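Local coordinates for ATP-dependent RNA helicase HrpB (Escherichia coli, PDB 6EUD), which hydrolyses ATP to ADP and phosphate as a DExH-box RNA helicase that binds single-stranded RNA, at residues Y85-A89 with T103-L107; M365-Q369 with A401-L407; A436-K441 with S472-L476; A444-P450 with W468-S472. One frame throughout, in Å; residues are numbered along the deposited sequence.

The four contacts follow the chain from the ATP-binding helicase domain into helices that come later in the chain. Contact 1 lies in the first domain, at one end of strand 83-87. Contact 2 joins helix 361-370 to a small hairpin, and its centre is about 24 Å from that of contact 1; helix 106-113, which starts in contact 1, also packs on helix 361-370. Contacts 3 and 4 are two levels of one helix pair, 433-447 with 466-479, with centres about 9 Å apart and Ser472 in common. Arg88 O of contact 1 bonds to Gln474 NE2 in contact 3, and Arg88 NH2 forms a long, weak ion pair with Glu448 of contact 4, so the helix pair lies against the ATP-binding domain.

Contact 1 (Y85-A89 with T103-L107); sequences YRMRA and TEGVL
Arg88 N donates to Glu104 OE2 over 2.9 Å, at an N-H...O angle of 165°, a nearly straight bond joining the end of strand 83-87 to the turn before helix 106-113. The setting is the first RecA-like domain, at the ends of neighbouring strands 83-87 and 99-102. TEGVL fits motif Ib of DEAH/RHA helicases, a segment that in relatives lies along the RNA backbone. Its first four residues, Thr103 to Val106, form a type I' turn, with Gly105 as the N-cap of the helix.

Glu104 holds CG anti to its carbonyl carbon (chi1 -67°) and runs out extended, bringing the carboxylate to the backbone N-H of Arg88. The amide reaches OE2 from the anti side, somewhat out of the carboxylate plane, and Arg88 CB comes within 3.2 Å of the same Glu104 OE2. The other oxygen, OE1, forms a salt bridge with Arg61, so each carboxylate oxygen has a partner.

Beside this, Thr103 N makes a weak bond of 3.3 Å to Arg86 O, just past the pairing of Arg86 with Val101. Thr103 turns its hydroxyl to Glu58 O, while its methyl CG2 meets Met87 CG at 3.7 Å. Arg86 carries its guanidinium away to a salt bridge with Glu100; of its side chain, the aliphatic part makes the contact here, crossing Val106 at about a right angle, Arg86 CB to Val106 CG1 3.7 Å. The other branch of Val106, CG2, lies 3.4 Å from Met87 O.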
loop_
_atom_site.group_PDB
_atom_site.type_symbol
_atom_site.label_atom_id
_atom_site.label_comp_id
_atom_site.label_asym_id
_atom_site.label_seq_id
_atom_site.Cartn_x
_atom_site.Cartn_y
_atom_site.Cartn_z
ATOM N N TYR A 85 -24.153 22.442 -5.174
ATOM C CA TYR A 85 -23.093 21.462 -5.353
ATOM C C TYR A 85 -21.723 22.163 -5.362
ATOM O O TYR A 85 -21.638 23.362 -5.646
ATOM C CB TYR A 85 -23.310 20.647 -6.646
ATOM C CG TYR A 85 -23.209 21.440 -7.937
ATOM C CD1 TYR A 85 -21.973 21.719 -8.515
ATOM C CD2 TYR A 85 -24.346 21.905 -8.582
ATOM C CE1 TYR A 85 -21.872 22.446 -9.685
ATOM C CE2 TYR A 85 -24.255 22.632 -9.760
ATOM C CZ TYR A 85 -23.016 22.899 -10.307
ATOM O OH TYR A 85 -22.907 23.625 -11.474
ATOM N N ARG A 86 -20.668 21.414 -5.035
ATOM C CA ARG A 86 -19.286 21.897 -5.129
ATOM C C ARG A 86 -18.388 20.822 -5.747
ATOM O O ARG A 86 -18.516 19.640 -5.420
ATOM C CB ARG A 86 -18.742 22.285 -3.754
ATOM C CG ARG A 86 -19.447 23.437 -3.096
ATOM C CD ARG A 86 -18.881 23.686 -1.716
ATOM N NE ARG A 86 -19.699 24.643 -0.986
ATOM C CZ ARG A 86 -19.533 25.957 -1.053
ATOM N NH1 ARG A 86 -18.573 26.454 -1.816
ATOM N NH2 ARG A 86 -20.327 26.768 -0.366
ATOM N N MET A 87 -17.474 21.228 -6.625
ATOM C CA MET A 87 -16.549 20.287 -7.253
ATOM C C MET A 87 -15.103 20.789 -7.170
ATOM O O MET A 87 -14.836 21.839 -6.577
ATOM C CB MET A 87 -16.950 20.043 -8.712
ATOM C CG MET A 87 -18.209 19.201 -8.892
ATOM S SD MET A 87 -19.442 19.924 -10.002
ATOM C CE MET A 87 -18.446 20.304 -11.441
ATOM N N ARG A 88 -14.173 20.045 -7.765
ATOM C CA ARG A 88 -12.758 20.417 -7.730
ATOM C C ARG A 88 -12.458 21.702 -8.508
ATOM O O ARG A 88 -11.497 22.408 -8.201
ATOM C CB ARG A 88 -11.886 19.277 -8.269
ATOM C CG ARG A 88 -10.388 19.517 -8.094
ATOM C CD ARG A 88 -9.580 18.241 -8.254
ATOM N NE ARG A 88 -9.180 18.013 -9.638
ATOM C CZ ARG A 88 -8.391 17.017 -10.034
ATOM N NH1 ARG A 88 -7.918 16.150 -9.146
ATOM N NH2 ARG A 88 -8.079 16.887 -11.320
ATOM N N ALA A 89 -13.269 22.006 -9.514
ATOM C CA ALA A 89 -13.029 23.188 -10.331
ATOM C C ALA A 89 -14.315 23.923 -10.652
ATOM O O ALA A 89 -14.401 24.571 -11.689
ATOM C CB ALA A 89 -12.306 22.815 -11.623
ATOM N N THR A 103 -18.125 16.730 -3.987
ATOM C CA THR A 103 -17.316 15.615 -4.483
ATOM C C THR A 103 -15.880 16.029 -4.778
ATOM O O THR A 103 -15.520 17.190 -4.622
ATOM C CB THR A 103 -17.876 15.032 -5.767
ATOM O OG1 THR A 103 -17.049 13.935 -6.182
ATOM C CG2 THR A 103 -17.865 16.096 -6.855
ATOM N N GLU A 104 -15.072 15.070 -5.227
ATOM C CA GLU A 104 -13.679 15.313 -5.608
ATOM C C GLU A 104 -12.826 15.969 -4.513
ATOM O O GLU A 104 -12.079 16.916 -4.789
ATOM C CB GLU A 104 -13.625 16.178 -6.867
ATOM C CG GLU A 104 -14.157 15.481 -8.095
ATOM C CD GLU A 104 -14.159 16.369 -9.319
ATOM O OE1 GLU A 104 -13.839 15.848 -10.403
ATOM O OE2 GLU A 104 -14.477 17.575 -9.202
ATOM N N GLY A 105 -12.939 15.463 -3.286
ATOM C CA GLY A 105 -12.131 15.936 -2.174
ATOM C C GLY A 105 -12.617 17.222 -1.534
ATOM O O GLY A 105 -11.987 17.712 -0.594
ATOM N N VAL A 106 -13.725 17.774 -2.033
ATOM C CA VAL A 106 -14.249 19.035 -1.506
ATOM C C VAL A 106 -14.613 18.913 -0.017
ATOM O O VAL A 106 -14.303 19.797 0.780
ATOM C CB VAL A 106 -15.482 19.518 -2.307
ATOM C CG1 VAL A 106 -16.261 20.573 -1.532
ATOM C CG2 VAL A 106 -15.062 20.054 -3.673
ATOM N N LEU A 107 -15.252 17.812 0.362
ATOM C CA LEU A 107 -15.609 17.619 1.761
ATOM C C LEU A 107 -14.371 17.665 2.650
ATOM O O LEU A 107 -14.383 18.257 3.738
ATOM C CB LEU A 107 -16.350 16.305 1.946
ATOM C CG LEU A 107 -16.754 15.965 3.379
ATOM C CD1 LEU A 107 -17.440 17.149 4.041
ATOM C CD2 LEU A 107 -17.674 14.739 3.412
#

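Contact 2 (M365-Q369 with A401-L407); sequences MELLQ and ALEGERL
Leu368 and Leu407 bring their backbones closest, CA to CA 6.6 Å, where helix 361-370 meets a tight two-stranded hairpin. Strands 402-403 and 406-407 are joined by a type II' turn from Glu403 to Arg406, with Gly404 at positive phi. Glu403 N to Arg406 O and Arg406 N to Glu403 O pair the strands, and no hydrogen bond crosses to the helix.

The meeting is apolar. Leu368 comes off the helix toward the hairpin and splits its contacts between its two methyls: CD1 meets Leu402 CD2 at 3.6 Å, crossing at about a right angle, while CD2 lies 3.5 Å from Glu405 O at the turn. Its CB rests against Leu407 CG at 3.8 Å. Helices packed round a small hairpin are consistent with the winged-helix domain of DEAH/RHA helicases, with the hairpin probably the wing.

Leu407 works in the other direction, wedging its branched end between residues one helical turn apart. CD2 meets Met365 SD at 3.7 Å, and CD1 comes 4.0 Å from Gln369 N. Replacing Leu407 by an alanine would take both methyls away and would probably leave the Met365 sulfur and the flank of Leu368 facing a gap. Met365 starts with CG anti to its backbone N (chi1 -179°), then bends twice, which carries CE to within 3.9 Å of Ala401 CB. Ala415 of helix 409-417 touches both Met365 and Leu407, and Glu405 turns its carboxylate to Lys393 of helix 386-398.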
loop_
_atom_site.group_PDB
_atom_site.type_symbol
_atom_site.label_atom_id
_atom_site.label_comp_id
_atom_site.label_asym_id
_atom_site.label_seq_id
_atom_site.Cartn_x
_atom_site.Cartn_y
_atom_site.Cartn_z
ATOM N N MET A 365 -0.568 13.555 4.128
ATOM C CA MET A 365 -0.528 15.003 4.115
ATOM C C MET A 365 -1.789 15.562 4.779
ATOM O O MET A 365 -1.698 16.488 5.556
ATOM C CB MET A 365 -0.373 15.504 2.674
ATOM C CG MET A 365 -0.293 17.003 2.492
ATOM S SD MET A 365 1.248 17.685 3.076
ATOM C CE MET A 365 2.382 16.889 1.982
ATOM N N GLU A 366 -2.954 14.969 4.509
ATOM C CA GLU A 366 -4.204 15.394 5.157
ATOM C C GLU A 366 -4.219 15.182 6.667
ATOM O O GLU A 366 -4.614 16.082 7.423
ATOM C CB GLU A 366 -5.410 14.664 4.565
ATOM C CG GLU A 366 -5.663 14.927 3.094
ATOM C CD GLU A 366 -6.169 16.337 2.793
ATOM O OE1 GLU A 366 -6.203 17.209 3.696
ATOM O OE2 GLU A 366 -6.542 16.562 1.627
ATOM N N LEU A 367 -3.829 13.986 7.101
ATOM C CA LEU A 367 -3.788 13.657 8.528
ATOM C C LEU A 367 -2.814 14.563 9.292
ATOM O O LEU A 367 -3.124 15.002 10.395
ATOM C CB LEU A 367 -3.407 12.185 8.727
ATOM C CG LEU A 367 -4.372 11.162 8.112
ATOM C CD1 LEU A 367 -3.886 9.743 8.351
ATOM C CD2 LEU A 367 -5.787 11.357 8.659
ATOM N N LEU A 368 -1.645 14.850 8.707
ATOM C CA LEU A 368 -0.672 15.749 9.342
ATOM C C LEU A 368 -1.240 17.158 9.514
ATOM O O LEU A 368 -1.177 17.731 10.608
ATOM C CB LEU A 368 0.630 15.802 8.536
ATOM C CG LEU A 368 1.515 14.549 8.583
ATOM C CD1 LEU A 368 2.546 14.604 7.474
ATOM C CD2 LEU A 368 2.191 14.397 9.941
ATOM N N GLN A 369 -1.805 17.701 8.437
ATOM C CA GLN A 369 -2.507 18.989 8.469
ATOM C C GLN A 369 -3.686 18.943 9.452
ATOM O O GLN A 369 -4.009 19.931 10.094
ATOM C CB GLN A 369 -3.004 19.367 7.065
ATOM C CG GLN A 369 -3.674 20.733 6.961
ATOM C CD GLN A 369 -4.391 20.928 5.634
ATOM O OE1 GLN A 369 -4.615 19.972 4.889
ATOM N NE2 GLN A 369 -4.749 22.166 5.330
ATOM N N ALA A 401 8.572 17.983 2.789
ATOM C CA ALA A 401 7.343 18.354 3.480
ATOM C C ALA A 401 7.396 18.072 4.992
ATOM O O ALA A 401 6.563 18.576 5.762
ATOM C CB ALA A 401 6.152 17.616 2.844
ATOM N N LEU A 402 8.365 17.266 5.417
ATOM C CA LEU A 402 8.383 16.797 6.795
ATOM C C LEU A 402 9.500 17.425 7.598
ATOM O O LEU A 402 10.608 17.590 7.104
ATOM C CB LEU A 402 8.533 15.279 6.850
ATOM C CG LEU A 402 7.409 14.385 6.335
ATOM C CD1 LEU A 402 7.804 12.939 6.574
ATOM C CD2 LEU A 402 6.096 14.709 7.019
ATOM N N GLU A 403 9.192 17.768 8.840
ATOM C CA GLU A 403 10.194 18.189 9.809
ATOM C C GLU A 403 10.054 17.271 11.021
ATOM O O GLU A 403 9.184 17.469 11.880
ATOM C CB GLU A 403 10.002 19.659 10.189
ATOM C CG GLU A 403 10.998 20.212 11.184
ATOM C CD GLU A 403 10.646 21.628 11.631
ATOM O OE1 GLU A 403 11.310 22.143 12.557
ATOM O OE2 GLU A 403 9.707 22.228 11.064
ATOM N N GLY A 404 10.884 16.236 11.068
ATOM C CA GLY A 404 10.740 15.221 12.090
ATOM C C GLY A 404 9.511 14.373 11.825
ATOM O O GLY A 404 9.484 13.595 10.870
ATOM N N GLU A 405 8.487 14.528 12.661
ATOM C CA GLU A 405 7.246 13.774 12.505
ATOM C C GLU A 405 6.093 14.707 12.147
ATOM O O GLU A 405 4.944 14.285 12.028
ATOM C CB GLU A 405 6.920 13.001 13.784
ATOM C CG GLU A 405 7.949 11.942 14.168
ATOM C CD GLU A 405 7.952 10.752 13.228
ATOM O OE1 GLU A 405 7.200 9.793 13.492
ATOM O OE2 GLU A 405 8.707 10.769 12.230
ATOM N N ARG A 406 6.411 15.984 11.991
ATOM C CA ARG A 406 5.413 16.978 11.656
ATOM C C ARG A 406 5.675 17.549 10.271
ATOM O O ARG A 406 6.664 17.208 9.611
ATOM C CB ARG A 406 5.400 18.101 12.696
ATOM C CG ARG A 406 4.989 17.650 14.091
ATOM C CD ARG A 406 5.353 18.678 15.169
ATOM N NE ARG A 406 4.538 19.893 15.130
ATOM C CZ ARG A 406 4.890 21.018 14.509
ATOM N NH1 ARG A 406 6.034 21.089 13.840
ATOM N NH2 ARG A 406 4.083 22.070 14.541
ATOM N N LEU A 407 4.777 18.423 9.834
ATOM C CA LEU A 407 4.945 19.121 8.575
ATOM C C LEU A 407 6.009 20.180 8.721
ATOM O O LEU A 407 6.041 20.900 9.719
ATOM C CB LEU A 407 3.630 19.762 8.124
ATOM C CG LEU A 407 2.568 18.897 7.444
ATOM C CD1 LEU A 407 1.364 19.766 7.107
ATOM C CD2 LEU A 407 3.130 18.207 6.198
#

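Contact 3 (A436-K441 with S472-L476); sequences AATAAK and SQQLL
Helices 433-447 and 466-479 belong to the helical bundle that comes after the winged-helix-like hairpin 402-407 in the chain, probably the counterpart of the ratchet-like domain of DEAH/RHA helicases. The axes of segments 436-441 and 472-476 approach to 8.8 Å, with their directions 126° from each other, nearer antiparallel than parallel. Small residues allow the close approach: Ala440 and Ser472 have their CA atoms only 4.8 Å apart.

Ala440 CB sits at the middle, 4.0 Å from Ser472 CB and 3.8 Å from Leu476 CG. Leu476 is the main large apolar side chain here. Its CG stands anti to the carbonyl carbon (chi1 -72°), which lays the isobutyl group along the alanine face of the other helix. CD2 reaches the earlier turn, 3.9 Å from Ala436 CB, while CD1 lies near Ala437; from the preceding residue, Leu475 CD1 approaches Ala440 O.

Ser472 is the polar member. Its hydroxyl is hydrogen-bonded to Trp468 O, one turn back in its own helix, while OG lies 3.3 Å from Lys441 CA and near Ala440 O, where any bond is weak. Farther out, Lys441 NZ reaches Phe461 O weakly.

Leu427 of helix 421-429 packs on both Ala440 and Leu475, closing one side of the crossing; Thr438 and Ala439, also on helix 433-447, meet Leu494 of helix 491-498.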
loop_
_atom_site.group_PDB
_atom_site.type_symbol
_atom_site.label_atom_id
_atom_site.label_comp_id
_atom_site.label_asym_id
_atom_site.label_seq_id
_atom_site.Cartn_x
_atom_site.Cartn_y
_atom_site.Cartn_z
ATOM N N ALA A 436 6.234 30.192 -10.508
ATOM C CA ALA A 436 4.923 29.800 -10.001
ATOM C C ALA A 436 3.959 29.470 -11.151
ATOM O O ALA A 436 3.371 28.376 -11.166
ATOM C CB ALA A 436 4.347 30.877 -9.112
ATOM N N ALA A 437 3.798 30.406 -12.095
ATOM C CA ALA A 437 2.891 30.211 -13.228
ATOM C C ALA A 437 3.298 28.974 -14.049
ATOM O O ALA A 437 2.448 28.234 -14.547
ATOM C CB ALA A 437 2.864 31.448 -14.113
ATOM N N THR A 438 4.601 28.751 -14.178
ATOM C CA THR A 438 5.092 27.567 -14.871
ATOM C C THR A 438 4.664 26.290 -14.131
ATOM O O THR A 438 4.123 25.359 -14.739
ATOM C CB THR A 438 6.630 27.602 -15.019
ATOM O OG1 THR A 438 7.024 28.823 -15.671
ATOM C CG2 THR A 438 7.110 26.410 -15.829
ATOM N N ALA A 439 4.905 26.259 -12.824
ATOM C CA ALA A 439 4.507 25.126 -11.996
ATOM C C ALA A 439 2.997 24.848 -12.071
ATOM O O ALA A 439 2.582 23.694 -12.098
ATOM C CB ALA A 439 4.938 25.354 -10.524
ATOM N N ALA A 440 2.180 25.896 -12.126
ATOM C CA ALA A 440 0.724 25.746 -12.069
ATOM C C ALA A 440 0.194 25.086 -13.331
ATOM O O ALA A 440 -0.723 24.249 -13.285
ATOM C CB ALA A 440 0.049 27.106 -11.859
ATOM N N LYS A 441 0.763 25.482 -14.460
ATOM C CA LYS A 441 0.394 24.899 -15.735
ATOM C C LYS A 441 0.828 23.433 -15.805
ATOM O O LYS A 441 0.041 22.559 -16.195
ATOM C CB LYS A 441 1.012 25.687 -16.891
ATOM C CG LYS A 441 0.740 25.041 -18.238
ATOM C CD LYS A 441 0.331 26.048 -19.283
ATOM C CE LYS A 441 -0.303 25.317 -20.443
ATOM N NZ LYS A 441 -0.686 26.254 -21.526
ATOM N N SER A 472 -4.966 26.229 -13.582
ATOM C CA SER A 472 -3.768 26.988 -13.232
ATOM C C SER A 472 -4.088 28.216 -12.389
ATOM O O SER A 472 -3.441 28.449 -11.358
ATOM C CB SER A 472 -3.008 27.425 -14.488
ATOM O OG SER A 472 -2.559 26.297 -15.201
ATOM N N GLN A 473 -5.068 28.994 -12.846
ATOM C CA GLN A 473 -5.513 30.193 -12.141
ATOM C C GLN A 473 -5.988 29.841 -10.724
ATOM O O GLN A 473 -5.660 30.555 -9.766
ATOM C CB GLN A 473 -6.633 30.896 -12.917
ATOM C CG GLN A 473 -6.211 31.469 -14.264
ATOM C CD GLN A 473 -7.370 32.120 -15.009
ATOM O OE1 GLN A 473 -8.538 31.782 -14.786
ATOM N NE2 GLN A 473 -7.054 33.059 -15.893
ATOM N N GLN A 474 -6.738 28.737 -10.602
ATOM C CA GLN A 474 -7.219 28.251 -9.296
ATOM C C GLN A 474 -6.061 27.873 -8.347
ATOM O O GLN A 474 -6.055 28.227 -7.158
ATOM C CB GLN A 474 -8.163 27.056 -9.482
ATOM C CG GLN A 474 -8.791 26.558 -8.177
ATOM C CD GLN A 474 -9.577 25.266 -8.341
ATOM O OE1 GLN A 474 -9.338 24.491 -9.267
ATOM N NE2 GLN A 474 -10.528 25.032 -7.442
ATOM N N LEU A 475 -5.067 27.180 -8.882
ATOM C CA LEU A 475 -3.914 26.797 -8.083
ATOM C C LEU A 475 -3.091 28.018 -7.651
ATOM O O LEU A 475 -2.645 28.105 -6.515
ATOM C CB LEU A 475 -3.057 25.807 -8.866
ATOM C CG LEU A 475 -3.614 24.382 -8.959
ATOM C CD1 LEU A 475 -2.682 23.518 -9.786
ATOM C CD2 LEU A 475 -3.824 23.750 -7.578
ATOM N N LEU A 476 -2.927 28.986 -8.545
ATOM C CA LEU A 476 -2.187 30.197 -8.208
ATOM C C LEU A 476 -2.912 30.998 -7.143
ATOM O O LEU A 476 -2.273 31.651 -6.302
ATOM C CB LEU A 476 -1.950 31.048 -9.455
ATOM C CG LEU A 476 -0.904 30.427 -10.394
ATOM C CD1 LEU A 476 -0.835 31.147 -11.745
ATOM C CD2 LEU A 476 0.480 30.368 -9.713
#

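Contact 4 (A444-P450 with W468-S472); sequences AILEEPP and WQQRS
Trp468 and Ile445 form the apolar centre, with the indole lying across the C-terminal end of helix 433-447. Ile445 CG1 stands over the six-membered ring, 3.8 Å from its centroid and 9° off the ring normal, a CH-pi contact. At the ring's edge Pro450 CG meets Trp468 CH2 at 3.7 Å. Trp468 sets CG anti to its carbonyl carbon (chi1 -76°), which carries the ring from helix 466-479 over to the spot where the other helix ends. Between the helices Ala444 CB fits in, 3.5 Å from Trp468 O and 3.7 Å from Arg471 CG.

Moving outward, Trp468 NE1 donates to Glu448 O over 2.8 Å, the oxygen lying in the ring plane. Glu448 is the first residue past the helix, so the bond helps hold the chain where it leaves the helix for Pro449 and Pro450. A phenylalanine in place of Trp468 would lack this N-H and the second ring, and Glu448 O would probably lose its partner while Ile445 and Pro450 packed less fully.

The polar edge belongs to Glu447 and Arg471. Arg471 grips the carboxylate side-on: NE reaches Glu447 OE1 at 2.6 Å and NH2 reaches Glu447 OE2 at 3.0 Å, with the two planes 38° apart. Its remaining nitrogen, NH1, bonds to Gln474 OE1, and Arg88 NH2 of the first helicase domain adds a long, weak ion pair to Glu447. Buried ring, caught carbonyl and paired charges thus tie the helix end and the loop that follows to one face of helix 466-479.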
loop_
_atom_site.group_PDB
_atom_site.type_symbol
_atom_site.label_atom_id
_atom_site.label_comp_id
_atom_site.label_asym_id
_atom_site.label_seq_id
_atom_site.Cartn_x
_atom_site.Cartn_y
_atom_site.Cartn_z
ATOM N N ALA A 444 -1.560 21.454 -13.765
ATOM C CA ALA A 444 -2.880 21.261 -14.335
ATOM C C ALA A 444 -2.802 20.168 -15.413
ATOM O O ALA A 444 -3.689 19.326 -15.526
ATOM C CB ALA A 444 -3.427 22.571 -14.898
ATOM N N ILE A 445 -1.712 20.162 -16.170
ATOM C CA ILE A 445 -1.473 19.116 -17.156
ATOM C C ILE A 445 -1.374 17.717 -16.538
ATOM O O ILE A 445 -2.058 16.794 -16.978
ATOM C CB ILE A 445 -0.185 19.390 -17.950
ATOM C CG1 ILE A 445 -0.354 20.674 -18.751
ATOM C CG2 ILE A 445 0.125 18.209 -18.878
ATOM C CD1 ILE A 445 0.881 21.088 -19.476
ATOM N N LEU A 446 -0.515 17.549 -15.533
ATOM C CA LEU A 446 -0.337 16.228 -14.909
ATOM C C LEU A 446 -1.617 15.697 -14.226
ATOM O O LEU A 446 -1.823 14.490 -14.149
ATOM C CB LEU A 446 0.841 16.278 -13.919
ATOM C CG LEU A 446 2.180 16.507 -14.634
ATOM C CD1 LEU A 446 3.367 16.681 -13.678
ATOM C CD2 LEU A 446 2.458 15.361 -15.598
ATOM N N GLU A 447 -2.483 16.598 -13.756
ATOM C CA GLU A 447 -3.803 16.234 -13.212
ATOM C C GLU A 447 -4.815 15.775 -14.277
ATOM O O GLU A 447 -5.688 14.951 -14.006
ATOM C CB GLU A 447 -4.409 17.423 -12.451
ATOM C CG GLU A 447 -3.797 17.683 -11.107
ATOM C CD GLU A 447 -4.389 18.898 -10.384
ATOM O OE1 GLU A 447 -5.305 19.598 -10.909
ATOM O OE2 GLU A 447 -3.922 19.144 -9.254
ATOM N N GLU A 448 -4.729 16.367 -15.466
ATOM C CA GLU A 448 -5.636 16.055 -16.571
ATOM C C GLU A 448 -4.825 15.975 -17.847
ATOM O O GLU A 448 -4.846 16.904 -18.655
ATOM C CB GLU A 448 -6.742 17.102 -16.697
ATOM C CG GLU A 448 -8.099 16.494 -16.975
ATOM C CD GLU A 448 -8.628 15.703 -15.792
ATOM O OE1 GLU A 448 -8.614 16.244 -14.664
ATOM O OE2 GLU A 448 -9.037 14.535 -15.986
ATOM N N PRO A 449 -4.076 14.870 -18.009
ATOM C CA PRO A 449 -3.136 14.661 -19.121
ATOM C C PRO A 449 -3.826 14.756 -20.477
ATOM O O PRO A 449 -5.008 14.439 -20.570
ATOM C CB PRO A 449 -2.608 13.230 -18.877
ATOM C CG PRO A 449 -2.862 12.969 -17.417
ATOM C CD PRO A 449 -4.132 13.704 -17.103
ATOM N N PRO A 450 -3.089 15.167 -21.520
ATOM C CA PRO A 450 -3.611 15.152 -22.888
ATOM C C PRO A 450 -4.126 13.762 -23.231
ATOM O O PRO A 450 -3.654 12.769 -22.653
ATOM C CB PRO A 450 -2.389 15.489 -23.745
ATOM C CG PRO A 450 -1.405 16.063 -22.833
ATOM C CD PRO A 450 -1.649 15.466 -21.487
ATOM N N TRP A 468 -7.111 23.644 -18.632
ATOM C CA TRP A 468 -5.828 23.720 -17.946
ATOM C C TRP A 468 -5.568 25.118 -17.413
ATOM O O TRP A 468 -5.108 25.291 -16.282
ATOM C CB TRP A 468 -4.688 23.332 -18.884
ATOM C CG TRP A 468 -4.576 21.878 -19.115
ATOM C CD1 TRP A 468 -5.089 20.884 -18.345
ATOM C CD2 TRP A 468 -3.910 21.243 -20.209
ATOM N NE1 TRP A 468 -4.778 19.657 -18.884
ATOM C CE2 TRP A 468 -4.053 19.854 -20.031
ATOM C CE3 TRP A 468 -3.196 21.723 -21.316
ATOM C CZ2 TRP A 468 -3.502 18.928 -20.926
ATOM C CZ3 TRP A 468 -2.653 20.805 -22.202
ATOM C CH2 TRP A 468 -2.811 19.425 -22.005
ATOM N N GLN A 469 -5.827 26.114 -18.256
ATOM C CA GLN A 469 -5.694 27.502 -17.838
ATOM C C GLN A 469 -6.541 27.801 -16.613
ATOM O O GLN A 469 -6.046 28.394 -15.658
ATOM C CB GLN A 469 -6.032 28.450 -18.982
ATOM C CG GLN A 469 -5.584 29.853 -18.723
ATOM C CD GLN A 469 -5.243 30.613 -19.977
ATOM O OE1 GLN A 469 -4.138 30.544 -20.451
ATOM N NE2 GLN A 469 -6.207 31.300 -20.545
ATOM N N GLN A 470 -7.778 27.317 -16.606
ATOM C CA GLN A 470 -8.672 27.531 -15.482
ATOM C C GLN A 470 -8.088 26.939 -14.212
ATOM O O GLN A 470 -8.059 27.586 -13.159
ATOM C CB GLN A 470 -10.042 26.925 -15.765
ATOM C CG GLN A 470 -11.045 27.208 -14.676
ATOM C CD GLN A 470 -12.407 26.607 -14.963
ATOM O OE1 GLN A 470 -12.552 25.390 -15.115
ATOM N NE2 GLN A 470 -13.417 27.466 -15.058
ATOM N N ARG A 471 -7.596 25.711 -14.319
ATOM C CA ARG A 471 -7.037 25.034 -13.163
ATOM C C ARG A 471 -5.798 25.758 -12.653
ATOM O O ARG A 471 -5.612 25.893 -11.443
ATOM C CB ARG A 471 -6.711 23.590 -13.505
ATOM C CG ARG A 471 -6.076 22.833 -12.382
ATOM C CD ARG A 471 -6.953 22.806 -11.141
ATOM N NE ARG A 471 -6.414 21.826 -10.195
ATOM C CZ ARG A 471 -6.752 21.751 -8.910
ATOM N NH1 ARG A 471 -7.605 22.626 -8.386
ATOM N NH2 ARG A 471 -6.207 20.818 -8.142
ATOM N N SER A 472 -4.966 26.229 -13.582
ATOM C CA SER A 472 -3.768 26.988 -13.232
ATOM C C SER A 472 -4.088 28.216 -12.389
ATOM O O SER A 472 -3.441 28.449 -11.358
ATOM C CB SER A 472 -3.008 27.425 -14.488
ATOM O OG SER A 472 -2.559 26.297 -15.201
#